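Local atomic coordinates of putative NADH dehydrogenase/NAD(P)H nitroreductase (Bacteroides thetaiotaomicron VPI-5482, PDB entry 3KWK), a protein that binds flavin mononucleotide and probably acts as an NAD(P)H-dependent oxidoreductase of the nitroreductase family. Residues I85-D90 with P146-P151. Residues are numbered along the deposited sequence; the frame is centred on the assembly and turned at random.
Sequences IIVCGD and PLCVIP
Ile-85 and Ile-150 exchange two backbone hydrogen bonds, and together with those of Val-87 they set the antiparallel register of 85-90 against 146-151, whose axes run at 171°. In this pair Ile-150 N reaches Ile-85 O at 2.8 Å, and Ile-85 N returns a bond to Ile-150 O. Two residues on, Val-87 N donates to Cys-148 O; the same oxygen also takes a CA-H...O contact from Ile-86 CA. The regular pattern then breaks. Val-87 O accepts Leu-147 N at 2.8 Å, in the carbonyl plane, and Cys-148 N only weakly at 3.3 Å. Two consecutive residues opposite one, with Leu-147 at a helix-like phi/psi of -78°/-52°, define a classic beta bulge; past it, Cys-88 pairs with Pro-146.

Side chains sort onto both faces. On that of Ile-85, Val-87, Cys-148 and Ile-150, Val-87 CG2 lies beside its own backbone N, pointing back along the strand to meet Ile-150 CD1 at 3.8 Å; the two side chains slant across one another. Cys-148 SG sits against Val-87 CB at 4.0 Å, and helix 97-114 packs on Val-87 from this face. On the other face, Cys-88 SG rests on Pro-146 CA at 3.9 Å, while the methyl ends Ile-86 CD1 and Val-149 CG2 meet more loosely at 4.3 Å, with helix 128-138 packing against Ile-86, Pro-146 and Val-149.

The contact thus joins the two central strands, 83-90 and 144-153, of the four-stranded antiparallel sheet between helices in this nitroreductase-family alpha+beta fold, and brings the Cys-148 side chain to about 6 Å from the bound FMN.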
loop_
_atom_site.group_PDB
_atom_site.type_symbol
_atom_site.label_atom_id
_atom_site.label_comp_id
_atom_site.label_asym_id
_atom_site.label_seq_id
_atom_site.Cartn_x
_atom_site.Cartn_y
_atom_site.Cartn_z
ATOM N N ILE A 85 -13.029 2.568 8.995
ATOM C CA ILE A 85 -11.726 2.585 9.661
ATOM C C ILE A 85 -10.987 3.818 9.187
ATOM O O ILE A 85 -10.851 4.031 7.965
ATOM C CB ILE A 85 -10.896 1.330 9.344
ATOM C CG1 ILE A 85 -11.601 0.099 9.944
ATOM C CG2 ILE A 85 -9.452 1.453 9.919
ATOM C CD1 ILE A 85 -10.993 -1.233 9.512
ATOM N N ILE A 86 -10.534 4.629 10.143
ATOM C CA ILE A 86 -9.734 5.800 9.858
ATOM C C ILE A 86 -8.278 5.432 10.059
ATOM O O ILE A 86 -7.882 5.078 11.169
ATOM C CB ILE A 86 -10.140 6.997 10.707
ATOM C CG1 ILE A 86 -11.654 7.218 10.601
ATOM C CG2 ILE A 86 -9.341 8.250 10.258
ATOM C CD1 ILE A 86 -12.089 8.556 11.162
ATOM N N VAL A 87 -7.502 5.439 8.986
ATOM C CA VAL A 87 -6.077 5.091 9.049
ATOM C C VAL A 87 -5.283 6.351 9.309
ATOM O O VAL A 87 -5.330 7.301 8.491
ATOM C CB VAL A 87 -5.554 4.392 7.760
ATOM C CG1 VAL A 87 -4.061 4.074 7.891
ATOM C CG2 VAL A 87 -6.443 3.134 7.391
ATOM N N CYS A 88 -4.568 6.395 10.422
ATOM C CA CYS A 88 -3.808 7.561 10.828
ATOM C C CYS A 88 -2.373 7.176 11.048
ATOM O O CYS A 88 -2.061 6.021 11.265
ATOM C CB CYS A 88 -4.317 8.140 12.152
ATOM S SG CYS A 88 -6.079 8.480 12.193
ATOM N N GLY A 89 -1.510 8.184 11.071
ATOM C CA GLY A 89 -0.081 7.983 11.332
ATOM C C GLY A 89 0.431 8.880 12.435
ATOM O O GLY A 89 0.058 10.050 12.494
ATOM N N ASP A 90 1.283 8.347 13.311
ATOM C CA ASP A 90 1.907 9.192 14.332
ATOM C C ASP A 90 3.118 9.899 13.745
ATOM O O ASP A 90 4.213 9.321 13.651
ATOM C CB ASP A 90 2.262 8.353 15.553
ATOM C CG ASP A 90 2.779 9.200 16.708
ATOM O OD1 ASP A 90 3.023 10.402 16.488
ATOM O OD2 ASP A 90 2.845 8.658 17.840
ATOM N N PRO A 146 -4.501 12.008 10.016
ATOM C CA PRO A 146 -5.328 11.008 9.306
ATOM C C PRO A 146 -4.978 10.911 7.826
ATOM O O PRO A 146 -4.996 11.927 7.145
ATOM C CB PRO A 146 -6.763 11.544 9.501
ATOM C CG PRO A 146 -6.617 12.996 9.667
ATOM C CD PRO A 146 -5.264 13.235 10.304
ATOM N N LEU A 147 -4.627 9.708 7.359
ATOM C CA LEU A 147 -4.374 9.476 5.966
ATOM C C LEU A 147 -5.680 9.364 5.186
ATOM O O LEU A 147 -5.864 10.065 4.210
ATOM C CB LEU A 147 -3.528 8.222 5.719
ATOM C CG LEU A 147 -3.328 7.864 4.258
ATOM C CD1 LEU A 147 -2.449 8.894 3.609
ATOM C CD2 LEU A 147 -2.693 6.451 4.116
ATOM N N CYS A 148 -6.582 8.503 5.635
ATOM C CA CYS A 148 -7.767 8.211 4.854
ATOM C C CYS A 148 -8.849 7.658 5.770
ATOM O O CYS A 148 -8.562 7.096 6.862
ATOM C CB CYS A 148 -7.427 7.265 3.679
ATOM S SG CYS A 148 -6.804 5.654 4.209
ATOM N N VAL A 149 -10.075 7.804 5.275
ATOM C CA VAL A 149 -11.257 7.275 5.892
ATOM C C VAL A 149 -11.744 6.159 4.982
ATOM O O VAL A 149 -11.996 6.376 3.783
ATOM C CB VAL A 149 -12.357 8.351 6.056
ATOM C CG1 VAL A 149 -13.597 7.711 6.656
ATOM C CG2 VAL A 149 -11.881 9.533 6.965
ATOM N N ILE A 150 -11.852 4.956 5.522
ATOM C CA ILE A 150 -12.291 3.801 4.735
ATOM C C ILE A 150 -13.664 3.297 5.206
ATOM O O ILE A 150 -13.746 2.481 6.148
ATOM C CB ILE A 150 -11.245 2.643 4.834
ATOM C CG1 ILE A 150 -9.840 3.106 4.464
ATOM C CG2 ILE A 150 -11.650 1.416 3.952
ATOM C CD1 ILE A 150 -8.775 2.026 4.630
ATOM N N PRO A 151 -14.735 3.805 4.595
ATOM C CA PRO A 151 -16.037 3.151 4.809
ATOM C C PRO A 151 -16.000 1.715 4.262
ATOM O O PRO A 151 -15.257 1.415 3.310
ATOM C CB PRO A 151 -17.008 3.998 3.999
ATOM C CG PRO A 151 -16.208 5.184 3.517
ATOM C CD PRO A 151 -14.785 4.760 3.489
#